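Local coordinates for protein vanadium-dependent haloperoxidase (Zobellia galactanivorans, PDB 4CIT) that oxidises iodide with hydrogen peroxide as a vanadate-dependent bacterial iodoperoxidase, at residues L240-I250 with I344-V355. Residues are numbered along the deposited sequence; the frame is centred on the assembly and turned at random.
Sequences LKEVYDVRNKI and INQHIDDSWKPV
Helix 235-253 comes closest to the other segment at two places, where Tyr244 faces Ile344 (CA to CA 7.4 Å) and Arg247 faces Pro354, while the chain between leaves helix 340-347 and turns back across the helix side. The indole of Trp352 lies between these two approaches, against Tyr244 and Arg247. Its NE1 donates to Tyr244 O (3.2 Å, N-H...O 159°), meeting a lone pair in the carbonyl plane although that oxygen already accepts the helical N-H of Asn248. The Tyr244 and Trp352 rings lie offset with planes 25° apart, a pair with little overlap and Tyr244 CE1 3.3 Å from Trp352 CD1. Ile344 CD1 lies over one indole face, and Val243 CG1 meets Trp352 CH2 at the far end of the ring. With CG anti to the backbone N (chi1 179°), the phenol of Tyr244 is carried out toward the loop; Ile348 CG2 covers one face in a CH-pi contact, and Tyr244 OH donates to the anti lone pair of Asp349 OD2 (2.7 Å). The other carboxylate oxygen, OD1, accepts from Ser351 N and OG, closing an Asx turn within the type I turn Asp349-Trp352; three bonds thus fix the carboxylate's rotation. This loop belongs to the PAP2-family region that also supplies residues of the vanadate pocket, and the side chain of Pro354 is about 11 Å from a bound vanadate. Arg247 CB rests against Trp352 CZ2, and a bend at chi2 turns the rest of the chain so that NE reaches Lys353 O (2.7 Å), nearly in line with the C=O. Val355 CG2 sits over one guanidinium face, and a water links Arg247 NH2 to Pro354 O. Cut back to an alanine, this position would probably leave Lys353 O without its guanidinium donor and Val355 CG2 without the flat group it lies over. One helical turn before Tyr244, Leu240 CD1 packs on Ile344 CG1 at 3.6 Å.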
loop_
_atom_site.group_PDB
_atom_site.type_symbol
_atom_site.label_atom_id
_atom_site.label_comp_id
_atom_site.label_asym_id
_atom_site.label_seq_id
_atom_site.Cartn_x
_atom_site.Cartn_y
_atom_site.Cartn_z
ATOM N N LEU A 240 -26.876 3.076 8.245
ATOM C CA LEU A 240 -26.474 3.332 9.636
ATOM C C LEU A 240 -27.010 2.233 10.505
ATOM O O LEU A 240 -26.325 1.642 11.364
ATOM C CB LEU A 240 -27.152 4.654 10.074
ATOM C CG LEU A 240 -26.859 5.084 11.485
ATOM C CD1 LEU A 240 -25.394 5.388 11.586
ATOM C CD2 LEU A 240 -27.694 6.300 11.863
ATOM N N LYS A 241 -28.278 1.885 10.232
ATOM C CA LYS A 241 -28.929 0.821 10.964
ATOM C C LYS A 241 -28.289 -0.531 10.747
ATOM O O LYS A 241 -28.176 -1.323 11.667
ATOM C CB LYS A 241 -30.433 0.777 10.640
ATOM C CG LYS A 241 -31.269 -0.210 11.479
ATOM C CD LYS A 241 -32.645 -0.555 10.901
ATOM C CE LYS A 241 -33.549 -1.247 11.923
ATOM N NZ LYS A 241 -33.276 -2.703 12.076
ATOM N N GLU A 242 -27.830 -0.812 9.546
ATOM C CA GLU A 242 -27.051 -1.994 9.257
ATOM C C GLU A 242 -25.756 -2.100 10.114
ATOM O O GLU A 242 -25.530 -3.063 10.671
ATOM C CB GLU A 242 -26.761 -2.067 7.738
ATOM C CG GLU A 242 -25.959 -3.325 7.465
ATOM C CD GLU A 242 -25.416 -3.527 6.054
ATOM O OE1 GLU A 242 -25.407 -2.586 5.241
ATOM O OE2 GLU A 242 -24.929 -4.686 5.782
ATOM N N VAL A 243 -24.930 -1.060 10.171
ATOM C CA VAL A 243 -23.764 -0.965 11.014
ATOM C C VAL A 243 -24.095 -1.303 12.439
ATOM O O VAL A 243 -23.428 -2.109 13.099
ATOM C CB VAL A 243 -23.038 0.392 10.872
ATOM C CG1 VAL A 243 -21.810 0.388 11.805
ATOM C CG2 VAL A 243 -22.559 0.538 9.432
ATOM N N TYR A 244 -25.143 -0.654 12.913
ATOM C CA TYR A 244 -25.599 -0.779 14.318
ATOM C C TYR A 244 -25.975 -2.218 14.605
ATOM O O TYR A 244 -25.481 -2.841 15.575
ATOM C CB TYR A 244 -26.778 0.150 14.495
ATOM C CG TYR A 244 -27.362 0.103 15.886
ATOM C CD1 TYR A 244 -26.753 0.735 16.916
ATOM C CD2 TYR A 244 -28.540 -0.555 16.119
ATOM C CE1 TYR A 244 -27.279 0.735 18.220
ATOM C CE2 TYR A 244 -29.101 -0.537 17.407
ATOM C CZ TYR A 244 -28.421 0.070 18.452
ATOM O OH TYR A 244 -28.933 0.107 19.742
ATOM N N ASP A 245 -26.795 -2.775 13.749
ATOM C CA ASP A 245 -27.360 -4.131 13.863
ATOM C C ASP A 245 -26.304 -5.264 13.730
ATOM O O ASP A 245 -26.281 -6.244 14.486
ATOM C CB ASP A 245 -28.499 -4.432 12.844
ATOM C CG ASP A 245 -29.782 -3.645 13.135
ATOM O OD1 ASP A 245 -29.945 -3.113 14.275
ATOM O OD2 ASP A 245 -30.646 -3.546 12.245
ATOM N N VAL A 246 -25.417 -5.145 12.740
ATOM C CA VAL A 246 -24.304 -6.059 12.641
ATOM C C VAL A 246 -23.505 -6.150 13.921
ATOM O O VAL A 246 -23.084 -7.235 14.333
ATOM C CB VAL A 246 -23.397 -5.702 11.413
ATOM C CG1 VAL A 246 -22.053 -6.453 11.415
ATOM C CG2 VAL A 246 -24.121 -5.977 10.173
ATOM N N ARG A 247 -23.131 -5.002 14.521
ATOM C CA ARG A 247 -22.328 -4.992 15.720
ATOM C C ARG A 247 -23.096 -5.694 16.817
ATOM O O ARG A 247 -22.516 -6.552 17.537
ATOM C CB ARG A 247 -22.000 -3.526 16.109
ATOM C CG ARG A 247 -20.971 -3.452 17.188
ATOM C CD ARG A 247 -21.497 -3.673 18.572
ATOM N NE ARG A 247 -20.228 -3.776 19.356
ATOM C CZ ARG A 247 -19.525 -4.873 19.615
ATOM N NH1 ARG A 247 -19.942 -6.084 19.276
ATOM N NH2 ARG A 247 -18.421 -4.764 20.303
ATOM N N ASN A 248 -24.381 -5.422 16.894
ATOM C CA ASN A 248 -25.205 -6.078 17.973
ATOM C C ASN A 248 -25.355 -7.582 17.789
ATOM O O ASN A 248 -25.333 -8.316 18.801
ATOM C CB ASN A 248 -26.566 -5.397 18.139
ATOM C CG ASN A 248 -26.450 -3.958 18.680
ATOM O OD1 ASN A 248 -25.426 -3.588 19.253
ATOM N ND2 ASN A 248 -27.420 -3.124 18.369
ATOM N N LYS A 249 -25.456 -8.078 16.544
ATOM C CA LYS A 249 -25.374 -9.527 16.251
ATOM C C LYS A 249 -24.056 -10.149 16.636
ATOM O O LYS A 249 -24.019 -11.247 17.233
ATOM C CB LYS A 249 -25.658 -9.751 14.789
ATOM C CG LYS A 249 -27.105 -9.478 14.442
ATOM C CD LYS A 249 -27.355 -9.748 12.967
ATOM C CE LYS A 249 -28.795 -9.431 12.597
ATOM N NZ LYS A 249 -29.043 -9.674 11.138
ATOM N N ILE A 250 -22.931 -9.444 16.395
ATOM C CA ILE A 250 -21.675 -9.876 16.852
ATOM C C ILE A 250 -21.600 -10.005 18.371
ATOM O O ILE A 250 -21.106 -11.011 18.883
ATOM C CB ILE A 250 -20.547 -8.983 16.245
ATOM C CG1 ILE A 250 -20.539 -9.231 14.757
ATOM C CG2 ILE A 250 -19.239 -9.324 16.843
ATOM C CD1 ILE A 250 -19.632 -8.252 14.008
ATOM N N ILE A 344 -24.379 7.206 15.544
ATOM C CA ILE A 344 -25.075 6.254 16.438
ATOM C C ILE A 344 -25.051 6.804 17.877
ATOM O O ILE A 344 -26.110 6.762 18.563
ATOM C CB ILE A 344 -24.488 4.818 16.342
ATOM C CG1 ILE A 344 -24.847 4.162 14.960
ATOM C CG2 ILE A 344 -24.955 4.006 17.543
ATOM C CD1 ILE A 344 -23.881 3.061 14.659
ATOM N N ASN A 345 -23.902 7.241 18.393
ATOM C CA ASN A 345 -23.845 7.696 19.782
ATOM C C ASN A 345 -24.625 9.015 20.008
ATOM O O ASN A 345 -25.237 9.170 21.089
ATOM C CB ASN A 345 -22.434 7.865 20.290
ATOM C CG ASN A 345 -21.721 6.531 20.434
ATOM O OD1 ASN A 345 -22.345 5.464 20.768
ATOM N ND2 ASN A 345 -20.487 6.574 20.300
ATOM N N GLN A 346 -24.694 9.892 19.002
ATOM C CA GLN A 346 -25.427 11.136 19.127
ATOM C C GLN A 346 -26.942 11.030 18.930
ATOM O O GLN A 346 -27.701 11.877 19.477
ATOM C CB GLN A 346 -24.805 12.261 18.264
ATOM C CG GLN A 346 -23.490 12.749 18.831
ATOM C CD GLN A 346 -22.513 13.507 17.887
ATOM O OE1 GLN A 346 -22.907 14.215 17.065
ATOM N NE2 GLN A 346 -21.237 13.296 18.054
ATOM N N HIS A 347 -27.405 10.035 18.183
ATOM C CA HIS A 347 -28.817 9.974 17.826
ATOM C C HIS A 347 -29.511 8.697 18.098
ATOM O O HIS A 347 -30.743 8.707 18.058
ATOM C CB HIS A 347 -29.009 10.368 16.352
ATOM C CG HIS A 347 -28.446 11.695 16.038
ATOM N ND1 HIS A 347 -29.095 12.868 16.396
ATOM C CD2 HIS A 347 -27.288 12.072 15.444
ATOM C CE1 HIS A 347 -28.344 13.907 16.074
ATOM N NE2 HIS A 347 -27.251 13.452 15.473
ATOM N N ILE A 348 -28.815 7.582 18.322
ATOM C CA ILE A 348 -29.452 6.306 18.447
ATOM C C ILE A 348 -29.260 5.654 19.800
ATOM O O ILE A 348 -30.234 5.170 20.402
ATOM C CB ILE A 348 -28.947 5.326 17.362
ATOM C CG1 ILE A 348 -29.119 5.955 15.971
ATOM C CG2 ILE A 348 -29.569 3.954 17.543
ATOM C CD1 ILE A 348 -30.493 6.245 15.511
ATOM N N ASP A 349 -27.997 5.518 20.257
ATOM C CA ASP A 349 -27.675 4.638 21.398
ATOM C C ASP A 349 -26.342 5.178 21.930
ATOM O O ASP A 349 -25.295 5.018 21.292
ATOM C CB ASP A 349 -27.583 3.189 20.957
ATOM C CG ASP A 349 -27.276 2.203 22.083
ATOM O OD1 ASP A 349 -26.750 2.592 23.163
ATOM O OD2 ASP A 349 -27.475 0.982 21.811
ATOM N N ASP A 350 -26.382 5.758 23.134
ATOM C CA ASP A 350 -25.145 6.336 23.660
ATOM C C ASP A 350 -24.176 5.314 24.260
ATOM O O ASP A 350 -23.014 5.720 24.619
ATOM C CB ASP A 350 -25.413 7.501 24.613
ATOM C CG ASP A 350 -26.289 7.137 25.835
ATOM O OD1 ASP A 350 -26.511 5.974 26.072
ATOM O OD2 ASP A 350 -26.694 8.038 26.584
ATOM N N SER A 351 -24.553 4.077 24.352
ATOM C CA SER A 351 -23.715 3.000 24.862
ATOM C C SER A 351 -23.040 2.133 23.741
ATOM O O SER A 351 -22.115 1.315 24.054
ATOM C CB SER A 351 -24.547 2.088 25.751
ATOM O OG SER A 351 -25.345 1.191 24.930
ATOM N N TRP A 352 -23.426 2.337 22.505
ATOM C CA TRP A 352 -22.900 1.485 21.440
ATOM C C TRP A 352 -21.451 1.783 21.145
ATOM O O TRP A 352 -21.037 2.975 21.137
ATOM C CB TRP A 352 -23.745 1.694 20.197
ATOM C CG TRP A 352 -23.526 0.792 19.015
ATOM C CD1 TRP A 352 -24.178 -0.362 18.719
ATOM C CD2 TRP A 352 -22.551 0.981 17.973
ATOM N NE1 TRP A 352 -23.749 -0.846 17.451
ATOM C CE2 TRP A 352 -22.732 -0.041 17.011
ATOM C CE3 TRP A 352 -21.591 1.966 17.720
ATOM C CZ2 TRP A 352 -22.036 -0.094 15.851
ATOM C CZ3 TRP A 352 -20.878 1.867 16.563
ATOM C CH2 TRP A 352 -21.099 0.839 15.653
ATOM N N LYS A 353 -20.679 0.712 20.871
ATOM C CA LYS A 353 -19.277 0.859 20.476
ATOM C C LYS A 353 -18.979 -0.052 19.311
ATOM O O LYS A 353 -19.418 -1.164 19.299
ATOM C CB LYS A 353 -18.356 0.463 21.604
ATOM C CG LYS A 353 -18.573 1.302 22.876
ATOM C CD LYS A 353 -18.245 2.760 22.661
ATOM C CE LYS A 353 -18.479 3.582 23.969
ATOM N NZ LYS A 353 -17.776 2.888 25.081
ATOM N N PRO A 354 -18.179 0.410 18.372
ATOM C CA PRO A 354 -17.780 -0.423 17.290
ATOM C C PRO A 354 -16.818 -1.488 17.741
ATOM O O PRO A 354 -16.126 -1.300 18.743
ATOM C CB PRO A 354 -17.096 0.577 16.320
ATOM C CG PRO A 354 -16.622 1.659 17.192
ATOM C CD PRO A 354 -17.648 1.757 18.299
ATOM N N VAL A 355 -16.715 -2.580 16.996
ATOM C CA VAL A 355 -15.750 -3.614 17.273
ATOM C C VAL A 355 -14.329 -3.063 17.208
ATOM O O VAL A 355 -13.514 -3.329 18.106
ATOM C CB VAL A 355 -15.901 -4.813 16.310
ATOM C CG1 VAL A 355 -14.736 -5.754 16.394
ATOM C CG2 VAL A 355 -17.131 -5.628 16.697
HETATM O O HOH W 1 -16.578 -2.770 21.248
#